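Local coordinates for M32 carboxypeptidase (Pyrococcus furiosus, PDB 1KA2), which removes amino acids one at a time from the C-terminus of peptides with broad specificity, as a cobalt-dependent metallocarboxypeptidase, at residues R230-V235 with D248-T253; H269-A274 with R303-I308; E299-F304 with A431-H436. All blocks are in the same frame, centred on the assembly; numbering follows the deposited sequence.

Contact 1 joins two strands of the small sheet and is partly buried, with one side reaching the second subunit. Contacts 2 and 3 are buried helix packings that the second subunit does not touch. They share helix 295-309 and the residues Arg303 and Phe304, and their centres are about 9 Å apart. Both include ligands of the one magnesium ion: His269 and His273 in contact 2, Glu299 in contact 3. Contact 1 meets contact 2 where Val249 and Ile251 pack on Ala274. Backbone hydrogen bonds hold contact 1. A histidine-carboxylate bond and an aromatic pair hold contact 2. Contact 3 has no hydrogen bond across it and is mainly apolar.

Contact 1 (R230-V235 with D248-T253); sequences RARLDV and DVRITT
This is a parallel pairing of strands 231-235 and 248-253 in a small three-stranded sheet beside the active-site helix. Strand 248-253 carries the DXRXT motif of the M32 family. Val249 N donates to Arg230 O at 2.9 Å, and Ile251 N donates to Arg232 O in an almost straight bond of 176°. Asp234 N returns a bond to Ile251 O, and Thr253 N reaches Asp234 O at 3.0 Å. A water also bridges Ile251 O and Asp234 OD2. Arg232 and Arg250 run side by side, and Arg232 CD lies 3.7 Å above one face of the Arg250 guanidinium, toward its rim. Each arginine grips an aspartate of its own strand side-on through NE and NH2: Arg232 holds Asp234 and Arg250 holds Asp248. These pairings probably offset the two like charges. On the other face of the sheet, Leu233 CD1 rests 3.7 Å from Ile251 CG1. Leu233 CG is anti to the backbone N (chi1 166°), which, with chi2 at 71°, brings CD1 alongside. Arg250 also forms a salt bridge to Asp33 of the second subunit. Helix 261-278 packs on Val249 and Ile251, helix 209-223 on Leu233, and strand 241-243 pairs with the far edge of 248-253.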
loop_
_atom_site.group_PDB
_atom_site.type_symbol
_atom_site.label_atom_id
_atom_site.label_comp_id
_atom_site.label_asym_id
_atom_site.label_seq_id
_atom_site.Cartn_x
_atom_site.Cartn_y
_atom_site.Cartn_z
ATOM N N ARG A 230 -5.655 -7.711 12.659
ATOM C CA ARG A 230 -4.388 -7.031 12.895
ATOM C C ARG A 230 -3.276 -7.572 11.991
ATOM O O ARG A 230 -2.145 -7.107 12.046
ATOM C CB ARG A 230 -3.971 -7.183 14.360
ATOM C CG ARG A 230 -4.702 -6.246 15.309
ATOM C CD ARG A 230 -4.385 -6.532 16.763
ATOM N NE ARG A 230 -4.159 -5.281 17.479
ATOM C CZ ARG A 230 -4.566 -5.040 18.718
ATOM N NH1 ARG A 230 -5.229 -5.970 19.385
ATOM N NH2 ARG A 230 -4.305 -3.876 19.289
ATOM N N ALA A 231 -3.588 -8.546 11.145
ATOM C CA ALA A 231 -2.547 -9.098 10.293
ATOM C C ALA A 231 -3.039 -9.699 8.998
ATOM O O ALA A 231 -4.237 -9.939 8.811
ATOM C CB ALA A 231 -1.747 -10.149 11.076
ATOM N N ARG A 232 -2.086 -9.949 8.108
ATOM C CA ARG A 232 -2.362 -10.529 6.807
ATOM C C ARG A 232 -1.245 -11.493 6.409
ATOM O O ARG A 232 -0.111 -11.381 6.881
ATOM C CB ARG A 232 -2.415 -9.451 5.711
ATOM C CG ARG A 232 -3.471 -8.357 5.829
ATOM C CD ARG A 232 -3.494 -7.585 4.511
ATOM N NE ARG A 232 -3.576 -8.534 3.398
ATOM C CZ ARG A 232 -4.714 -8.989 2.877
ATOM N NH1 ARG A 232 -5.877 -8.565 3.353
ATOM N NH2 ARG A 232 -4.693 -9.896 1.903
ATOM N N LEU A 233 -1.590 -12.420 5.525
ATOM C CA LEU A 233 -0.653 -13.367 4.953
ATOM C C LEU A 233 -0.872 -13.270 3.440
ATOM O O LEU A 233 -1.995 -13.422 2.955
ATOM C CB LEU A 233 -0.932 -14.799 5.413
ATOM C CG LEU A 233 -0.188 -15.850 4.575
ATOM C CD1 LEU A 233 1.307 -15.793 4.889
ATOM C CD2 LEU A 233 -0.735 -17.251 4.868
ATOM N N ASP A 234 0.204 -13.006 2.707
ATOM C CA ASP A 234 0.151 -12.895 1.258
ATOM C C ASP A 234 1.366 -13.593 0.667
ATOM O O ASP A 234 2.177 -14.155 1.397
ATOM C CB ASP A 234 0.135 -11.421 0.855
ATOM C CG ASP A 234 -1.165 -10.737 1.246
ATOM O OD1 ASP A 234 -2.206 -11.065 0.651
ATOM O OD2 ASP A 234 -1.159 -9.892 2.159
ATOM N N VAL A 235 1.475 -13.559 -0.658
ATOM C CA VAL A 235 2.583 -14.180 -1.363
ATOM C C VAL A 235 3.499 -13.099 -1.962
ATOM O O VAL A 235 3.031 -12.012 -2.336
ATOM C CB VAL A 235 2.048 -15.095 -2.506
ATOM C CG1 VAL A 235 3.186 -15.591 -3.372
ATOM C CG2 VAL A 235 1.284 -16.271 -1.924
ATOM N N ASP A 248 -1.245 -3.671 12.860
ATOM C CA ASP A 248 -1.230 -3.980 11.433
ATOM C C ASP A 248 0.134 -4.549 11.067
ATOM O O ASP A 248 1.035 -3.802 10.708
ATOM C CB ASP A 248 -1.505 -2.712 10.606
ATOM C CG ASP A 248 -1.787 -3.012 9.146
ATOM O OD1 ASP A 248 -1.629 -4.177 8.731
ATOM O OD2 ASP A 248 -2.172 -2.081 8.398
ATOM N N VAL A 249 0.283 -5.867 11.162
ATOM C CA VAL A 249 1.554 -6.519 10.853
ATOM C C VAL A 249 1.303 -7.574 9.791
ATOM O O VAL A 249 0.383 -8.385 9.914
ATOM C CB VAL A 249 2.168 -7.164 12.118
ATOM C CG1 VAL A 249 3.532 -7.781 11.795
ATOM C CG2 VAL A 249 2.303 -6.114 13.207
ATOM N N ARG A 250 2.131 -7.573 8.752
ATOM C CA ARG A 250 1.940 -8.486 7.644
ATOM C C ARG A 250 3.142 -9.348 7.282
ATOM O O ARG A 250 4.289 -8.904 7.356
ATOM C CB ARG A 250 1.504 -7.671 6.430
ATOM C CG ARG A 250 0.376 -6.705 6.766
ATOM C CD ARG A 250 -0.186 -5.978 5.550
ATOM N NE ARG A 250 -1.110 -4.928 5.960
ATOM C CZ ARG A 250 -1.711 -4.086 5.123
ATOM N NH1 ARG A 250 -1.488 -4.156 3.809
ATOM N NH2 ARG A 250 -2.543 -3.170 5.605
ATOM N N ILE A 251 2.863 -10.591 6.900
ATOM C CA ILE A 251 3.906 -11.526 6.500
ATOM C C ILE A 251 3.539 -12.132 5.154
ATOM O O ILE A 251 2.373 -12.135 4.750
ATOM C CB ILE A 251 4.083 -12.709 7.518
ATOM C CG1 ILE A 251 2.894 -13.664 7.435
ATOM C CG2 ILE A 251 4.223 -12.179 8.945
ATOM C CD1 ILE A 251 3.041 -14.900 8.299
ATOM N N THR A 252 4.541 -12.640 4.450
ATOM C CA THR A 252 4.303 -13.284 3.174
ATOM C C THR A 252 5.101 -14.577 3.153
ATOM O O THR A 252 5.985 -14.792 3.982
ATOM C CB THR A 252 4.773 -12.419 1.984
ATOM O OG1 THR A 252 6.201 -12.325 1.997
ATOM C CG2 THR A 252 4.192 -11.028 2.073
ATOM N N THR A 253 4.770 -15.450 2.219
ATOM C CA THR A 253 5.502 -16.693 2.067
ATOM C C THR A 253 5.501 -16.889 0.580
ATOM O O THR A 253 5.097 -15.995 -0.166
ATOM C CB THR A 253 4.788 -17.885 2.725
ATOM O OG1 THR A 253 5.628 -19.048 2.636
ATOM C CG2 THR A 253 3.460 -18.177 2.025
HETATM O O HOH W 1 1.176 -9.454 3.853
#

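Contact 2 (H269-A274 with R303-I308); sequences HEFGHA and RFWENI. With MG (magnesium ion), chain B.
Arg303 opens the 303-308 side by passing the edge of the His269 ring, with its CD 3.9 Å from His269 CE1. That same CE1 lies over one face of the Arg303 guanidinium. The arginine chain bends at chi2 (-62°), and NH1 makes a salt bridge to Glu306 OE1 at 2.8 Å. Two residues on, Trp305 meets Phe271 in a T-shaped stack. The edge of Phe271 faces the indole, with CE2 3.5 Å from Trp305 CE3 and the planes 79° apart. Trp305 CD1 also sits 3.6 Å from Gly272 CA, so the glycine lets the indole lie close to the helix backbone. A water bonded to Gly272 O also takes a weak bond from Trp305 NE1. Glu306 then sends an extended chain to His269. Its OE1 accepts from His269 ND1 at 2.9 Å, but the bond is bent (138°) and the donor comes from above the carboxylate plane. Thus His269 and Arg303 share OE1. The other ring nitrogen, His269 NE2, binds the magnesium ion at 2.3 Å. His273 NE2 binds it too, and Glu299 and three waters complete the site. This is the HEXXH helix of a metallopeptidase, and the same three residues bind the catalytic cobalt. Glu306 is a second-shell residue whose bond to ND1 probably fixes the rotation of the His269 ring. Its carboxylate may make NE2 a stronger donor to the metal, tempered by the Arg303 salt bridge.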
loop_
_atom_site.group_PDB
_atom_site.type_symbol
_atom_site.label_atom_id
_atom_site.label_comp_id
_atom_site.label_asym_id
_atom_site.label_seq_id
_atom_site.Cartn_x
_atom_site.Cartn_y
_atom_site.Cartn_z
ATOM N N HIS A 269 8.453 -19.129 10.412
ATOM C CA HIS A 269 9.600 -18.237 10.642
ATOM C C HIS A 269 9.082 -16.802 10.681
ATOM O O HIS A 269 9.259 -16.096 11.670
ATOM C CB HIS A 269 10.623 -18.379 9.504
ATOM C CG HIS A 269 11.831 -17.500 9.654
ATOM N ND1 HIS A 269 12.933 -17.869 10.396
ATOM C CD2 HIS A 269 12.119 -16.280 9.135
ATOM C CE1 HIS A 269 13.849 -16.919 10.323
ATOM N NE2 HIS A 269 13.381 -15.943 9.564
ATOM N N GLU A 270 8.425 -16.371 9.605
ATOM C CA GLU A 270 7.900 -15.013 9.567
ATOM C C GLU A 270 6.889 -14.760 10.683
ATOM O O GLU A 270 6.826 -13.663 11.219
ATOM C CB GLU A 270 7.274 -14.707 8.200
ATOM C CG GLU A 270 8.262 -14.743 7.009
ATOM C CD GLU A 270 9.596 -14.033 7.281
ATOM O OE1 GLU A 270 9.599 -12.892 7.794
ATOM O OE2 GLU A 270 10.644 -14.627 6.962
ATOM N N PHE A 271 6.093 -15.764 11.042
ATOM C CA PHE A 271 5.132 -15.571 12.128
ATOM C C PHE A 271 5.884 -15.133 13.385
ATOM O O PHE A 271 5.413 -14.269 14.143
ATOM C CB PHE A 271 4.372 -16.871 12.426
ATOM C CG PHE A 271 3.631 -16.847 13.737
ATOM C CD1 PHE A 271 2.407 -16.195 13.850
ATOM C CD2 PHE A 271 4.195 -17.418 14.877
ATOM C CE1 PHE A 271 1.753 -16.104 15.082
ATOM C CE2 PHE A 271 3.553 -17.336 16.115
ATOM C CZ PHE A 271 2.326 -16.673 16.218
ATOM N N GLY A 272 7.051 -15.737 13.606
ATOM C CA GLY A 272 7.850 -15.408 14.776
ATOM C C GLY A 272 8.240 -13.946 14.818
ATOM O O GLY A 272 8.281 -13.328 15.886
ATOM N N HIS A 273 8.548 -13.394 13.648
ATOM C CA HIS A 273 8.905 -11.990 13.541
ATOM C C HIS A 273 7.684 -11.144 13.867
ATOM O O HIS A 273 7.761 -10.177 14.628
ATOM C CB HIS A 273 9.341 -11.643 12.112
ATOM C CG HIS A 273 10.722 -12.091 11.758
ATOM N ND1 HIS A 273 11.845 -11.640 12.418
ATOM C CD2 HIS A 273 11.167 -12.905 10.773
ATOM C CE1 HIS A 273 12.921 -12.157 11.856
ATOM N NE2 HIS A 273 12.536 -12.928 10.856
ATOM N N ALA A 274 6.559 -11.528 13.273
ATOM C CA ALA A 274 5.295 -10.806 13.425
ATOM C C ALA A 274 4.750 -10.743 14.850
ATOM O O ALA A 274 4.406 -9.660 15.335
ATOM C CB ALA A 274 4.248 -11.412 12.488
ATOM N N ARG A 303 13.464 -17.752 14.591
ATOM C CA ARG A 303 14.085 -19.074 14.706
ATOM C C ARG A 303 13.473 -19.863 15.853
ATOM O O ARG A 303 13.447 -21.091 15.826
ATOM C CB ARG A 303 15.594 -18.953 14.915
ATOM C CG ARG A 303 16.340 -18.334 13.736
ATOM C CD ARG A 303 16.199 -19.177 12.459
ATOM N NE ARG A 303 17.197 -18.783 11.468
ATOM C CZ ARG A 303 17.273 -19.260 10.231
ATOM N NH1 ARG A 303 16.398 -20.159 9.804
ATOM N NH2 ARG A 303 18.239 -18.844 9.426
ATOM N N PHE A 304 12.973 -19.162 16.865
ATOM C CA PHE A 304 12.339 -19.849 17.978
ATOM C C PHE A 304 11.141 -20.618 17.429
ATOM O O PHE A 304 11.018 -21.827 17.641
ATOM C CB PHE A 304 11.854 -18.863 19.044
ATOM C CG PHE A 304 11.297 -19.540 20.279
ATOM C CD1 PHE A 304 12.149 -19.976 21.292
ATOM C CD2 PHE A 304 9.932 -19.779 20.403
ATOM C CE1 PHE A 304 11.649 -20.642 22.412
ATOM C CE2 PHE A 304 9.419 -20.446 21.526
ATOM C CZ PHE A 304 10.280 -20.877 22.527
ATOM N N TRP A 305 10.260 -19.921 16.712
ATOM C CA TRP A 305 9.080 -20.573 16.160
ATOM C C TRP A 305 9.396 -21.551 15.039
ATOM O O TRP A 305 8.792 -22.630 14.953
ATOM C CB TRP A 305 8.066 -19.530 15.674
ATOM C CG TRP A 305 7.448 -18.818 16.821
ATOM C CD1 TRP A 305 7.979 -17.782 17.518
ATOM C CD2 TRP A 305 6.256 -19.196 17.512
ATOM N NE1 TRP A 305 7.203 -17.497 18.608
ATOM C CE2 TRP A 305 6.136 -18.352 18.629
ATOM C CE3 TRP A 305 5.279 -20.180 17.300
ATOM C CZ2 TRP A 305 5.081 -18.456 19.540
ATOM C CZ3 TRP A 305 4.224 -20.283 18.214
ATOM C CH2 TRP A 305 4.141 -19.424 19.315
ATOM N N GLU A 306 10.340 -21.191 14.183
ATOM C CA GLU A 306 10.687 -22.066 13.066
ATOM C C GLU A 306 11.368 -23.380 13.458
ATOM O O GLU A 306 10.882 -24.459 13.117
ATOM C CB GLU A 306 11.597 -21.336 12.077
ATOM C CG GLU A 306 11.983 -22.199 10.885
ATOM C CD GLU A 306 13.178 -21.653 10.150
ATOM O OE1 GLU A 306 13.723 -20.625 10.615
ATOM O OE2 GLU A 306 13.575 -22.247 9.120
ATOM N N ASN A 307 12.495 -23.284 14.161
ATOM C CA ASN A 307 13.273 -24.470 14.539
ATOM C C ASN A 307 12.954 -25.098 15.895
ATOM O O ASN A 307 12.820 -26.315 16.000
ATOM C CB ASN A 307 14.769 -24.143 14.470
ATOM C CG ASN A 307 15.190 -23.613 13.105
ATOM O OD1 ASN A 307 14.730 -24.096 12.068
ATOM N ND2 ASN A 307 16.074 -22.626 13.101
ATOM N N ILE A 308 12.847 -24.278 16.932
ATOM C CA ILE A 308 12.537 -24.797 18.256
ATOM C C ILE A 308 11.194 -25.525 18.269
ATOM O O ILE A 308 11.072 -26.605 18.836
ATOM C CB ILE A 308 12.496 -23.659 19.298
ATOM C CG1 ILE A 308 13.828 -22.893 19.280
ATOM C CG2 ILE A 308 12.213 -24.225 20.687
ATOM C CD1 ILE A 308 15.054 -23.742 19.628
HETATM MG MG MG B . 13.879 -13.675 9.463
HETATM O O HOH W 2 12.744 -13.281 7.628
HETATM O O HOH W 3 8.067 -14.496 18.572
HETATM O O HOH W 4 14.886 -11.848 8.887
HETATM O O HOH W 5 15.551 -14.531 8.261
#

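Contact 3 (E299-F304 with A431-H436); sequences ESQSRF and AQLYYH. With MG (magnesium ion), chain B.
Leu433 and Phe304 carry this contact, with Tyr434 beside them. Leu433 CD1 makes the closest approach to 299-304, 3.5 Å from Gln301 NE2 and 3.9 Å from Ser300 OG. The Gln301 and Leu433 side chains cross at about a right angle. Gln301 bends at chi2 (-55°) and donates from NE2 to Ser300 OG at 3.1 Å, nearly straight at 166°. The Leu433 methyl thus packs on a polar pair already bonded. Gln301 OE1 is bonded to His465, and Ser300 OG to Ile297 O. With an alanine in place of Ser300, Gln301 NE2 would probably lose this acceptor and Ile297 O its hydroxyl partner, the amide would be held through OE1, and a small gap would open beside Leu433 CD1. Phe304 reaches across with CG anti to the backbone N (chi1 -175°). Its CE1 edge abuts the other helix, 3.8 Å from Tyr434 CA, and its CD1 is 4.2 Å from Leu433 CB. On another side of the same helix, Glu299 OE2 binds the magnesium ion at 2.1 Å and accepts from Ser302 OG. The contact therefore packs helix 421-440 on the helix supplying the third protein ligand. Helix 454-465 also touches Phe304 and Gln301, and helix 261-278 meets Ser302 and Arg303.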
loop_
_atom_site.group_PDB
_atom_site.type_symbol
_atom_site.label_atom_id
_atom_site.label_comp_id
_atom_site.label_asym_id
_atom_site.label_seq_id
_atom_site.Cartn_x
_atom_site.Cartn_y
_atom_site.Cartn_z
ATOM N N GLU A 299 15.636 -12.230 14.953
ATOM C CA GLU A 299 15.896 -13.581 14.478
ATOM C C GLU A 299 15.836 -14.617 15.603
ATOM O O GLU A 299 15.773 -15.816 15.342
ATOM C CB GLU A 299 17.241 -13.630 13.749
ATOM C CG GLU A 299 17.142 -13.085 12.321
ATOM C CD GLU A 299 16.446 -14.043 11.373
ATOM O OE1 GLU A 299 17.057 -15.001 10.885
ATOM O OE2 GLU A 299 15.257 -13.877 11.094
ATOM N N SER A 300 15.864 -14.174 16.854
ATOM C CA SER A 300 15.748 -15.147 17.941
ATOM C C SER A 300 14.276 -15.575 18.013
ATOM O O SER A 300 13.954 -16.678 18.441
ATOM C CB SER A 300 16.184 -14.542 19.288
ATOM O OG SER A 300 15.255 -13.588 19.766
ATOM N N GLN A 301 13.384 -14.691 17.574
ATOM C CA GLN A 301 11.956 -14.981 17.601
ATOM C C GLN A 301 11.549 -15.826 16.411
ATOM O O GLN A 301 10.838 -16.822 16.565
ATOM C CB GLN A 301 11.162 -13.677 17.629
ATOM C CG GLN A 301 11.458 -12.865 18.865
ATOM C CD GLN A 301 11.233 -13.669 20.134
ATOM O OE1 GLN A 301 10.099 -14.005 20.477
ATOM N NE2 GLN A 301 12.318 -13.999 20.827
ATOM N N SER A 302 12.006 -15.438 15.223
ATOM C CA SER A 302 11.674 -16.189 14.021
ATOM C C SER A 302 12.228 -17.612 14.110
ATOM O O SER A 302 11.547 -18.565 13.741
ATOM C CB SER A 302 12.239 -15.493 12.778
ATOM O OG SER A 302 13.657 -15.414 12.820
ATOM N N ARG A 303 13.464 -17.752 14.591
ATOM C CA ARG A 303 14.085 -19.074 14.706
ATOM C C ARG A 303 13.473 -19.863 15.853
ATOM O O ARG A 303 13.447 -21.091 15.826
ATOM C CB ARG A 303 15.594 -18.953 14.915
ATOM C CG ARG A 303 16.340 -18.334 13.736
ATOM C CD ARG A 303 16.199 -19.177 12.459
ATOM N NE ARG A 303 17.197 -18.783 11.468
ATOM C CZ ARG A 303 17.273 -19.260 10.231
ATOM N NH1 ARG A 303 16.398 -20.159 9.804
ATOM N NH2 ARG A 303 18.239 -18.844 9.426
ATOM N N PHE A 304 12.973 -19.162 16.865
ATOM C CA PHE A 304 12.339 -19.849 17.978
ATOM C C PHE A 304 11.141 -20.618 17.429
ATOM O O PHE A 304 11.018 -21.827 17.641
ATOM C CB PHE A 304 11.854 -18.863 19.044
ATOM C CG PHE A 304 11.297 -19.540 20.279
ATOM C CD1 PHE A 304 12.149 -19.976 21.292
ATOM C CD2 PHE A 304 9.932 -19.779 20.403
ATOM C CE1 PHE A 304 11.649 -20.642 22.412
ATOM C CE2 PHE A 304 9.419 -20.446 21.526
ATOM C CZ PHE A 304 10.280 -20.877 22.527
ATOM N N ALA A 431 17.907 -21.026 20.941
ATOM C CA ALA A 431 18.206 -22.193 21.766
ATOM C C ALA A 431 18.167 -21.784 23.236
ATOM O O ALA A 431 17.473 -22.396 24.040
ATOM C CB ALA A 431 19.584 -22.741 21.416
ATOM N N GLN A 432 18.902 -20.728 23.567
ATOM C CA GLN A 432 18.969 -20.223 24.934
ATOM C C GLN A 432 17.570 -19.936 25.483
ATOM O O GLN A 432 17.231 -20.339 26.592
ATOM C CB GLN A 432 19.831 -18.953 24.966
ATOM C CG GLN A 432 20.464 -18.638 26.324
ATOM C CD GLN A 432 21.491 -17.513 26.251
ATOM O OE1 GLN A 432 22.096 -17.276 25.202
ATOM N NE2 GLN A 432 21.709 -16.829 27.372
ATOM N N LEU A 433 16.764 -19.231 24.698
ATOM C CA LEU A 433 15.411 -18.903 25.111
ATOM C C LEU A 433 14.590 -20.147 25.368
ATOM O O LEU A 433 13.740 -20.159 26.255
ATOM C CB LEU A 433 14.721 -18.037 24.046
ATOM C CG LEU A 433 15.286 -16.619 23.932
ATOM C CD1 LEU A 433 14.544 -15.803 22.866
ATOM C CD2 LEU A 433 15.182 -15.963 25.309
ATOM N N TYR A 434 14.829 -21.190 24.578
ATOM C CA TYR A 434 14.091 -22.441 24.730
ATOM C C TYR A 434 14.255 -23.039 26.121
ATOM O O TYR A 434 13.276 -23.469 26.735
ATOM C CB TYR A 434 14.541 -23.478 23.690
ATOM C CG TYR A 434 14.138 -24.893 24.053
ATOM C CD1 TYR A 434 12.788 -25.259 24.150
ATOM C CD2 TYR A 434 15.106 -25.858 24.354
ATOM C CE1 TYR A 434 12.411 -26.555 24.542
ATOM C CE2 TYR A 434 14.745 -27.147 24.746
ATOM C CZ TYR A 434 13.399 -27.490 24.838
ATOM O OH TYR A 434 13.056 -28.769 25.211
ATOM N N TYR A 435 15.491 -23.073 26.612
ATOM C CA TYR A 435 15.767 -23.636 27.932
ATOM C C TYR A 435 15.236 -22.770 29.061
ATOM O O TYR A 435 14.856 -23.282 30.108
ATOM C CB TYR A 435 17.268 -23.893 28.101
ATOM C CG TYR A 435 17.735 -25.065 27.259
ATOM C CD1 TYR A 435 18.648 -24.891 26.222
ATOM C CD2 TYR A 435 17.197 -26.337 27.453
ATOM C CE1 TYR A 435 19.010 -25.954 25.389
ATOM C CE2 TYR A 435 17.549 -27.406 26.624
ATOM C CZ TYR A 435 18.451 -27.207 25.591
ATOM O OH TYR A 435 18.754 -28.251 24.740
ATOM N N HIS A 436 15.195 -21.461 28.847
ATOM C CA HIS A 436 14.673 -20.570 29.866
ATOM C C HIS A 436 13.155 -20.700 29.967
ATOM O O HIS A 436 12.586 -20.581 31.057
ATOM C CB HIS A 436 15.077 -19.134 29.558
ATOM C CG HIS A 436 16.491 -18.823 29.939
ATOM N ND1 HIS A 436 16.867 -18.557 31.238
ATOM C CD2 HIS A 436 17.628 -18.795 29.204
ATOM C CE1 HIS A 436 18.175 -18.381 31.287
ATOM N NE2 HIS A 436 18.661 -18.521 30.067
HETATM MG MG MG B . 13.879 -13.675 9.463
HETATM O O HOH W 2 12.744 -13.281 7.628
HETATM O O HOH W 4 14.886 -11.848 8.887
HETATM O O HOH W 5 15.551 -14.531 8.261
#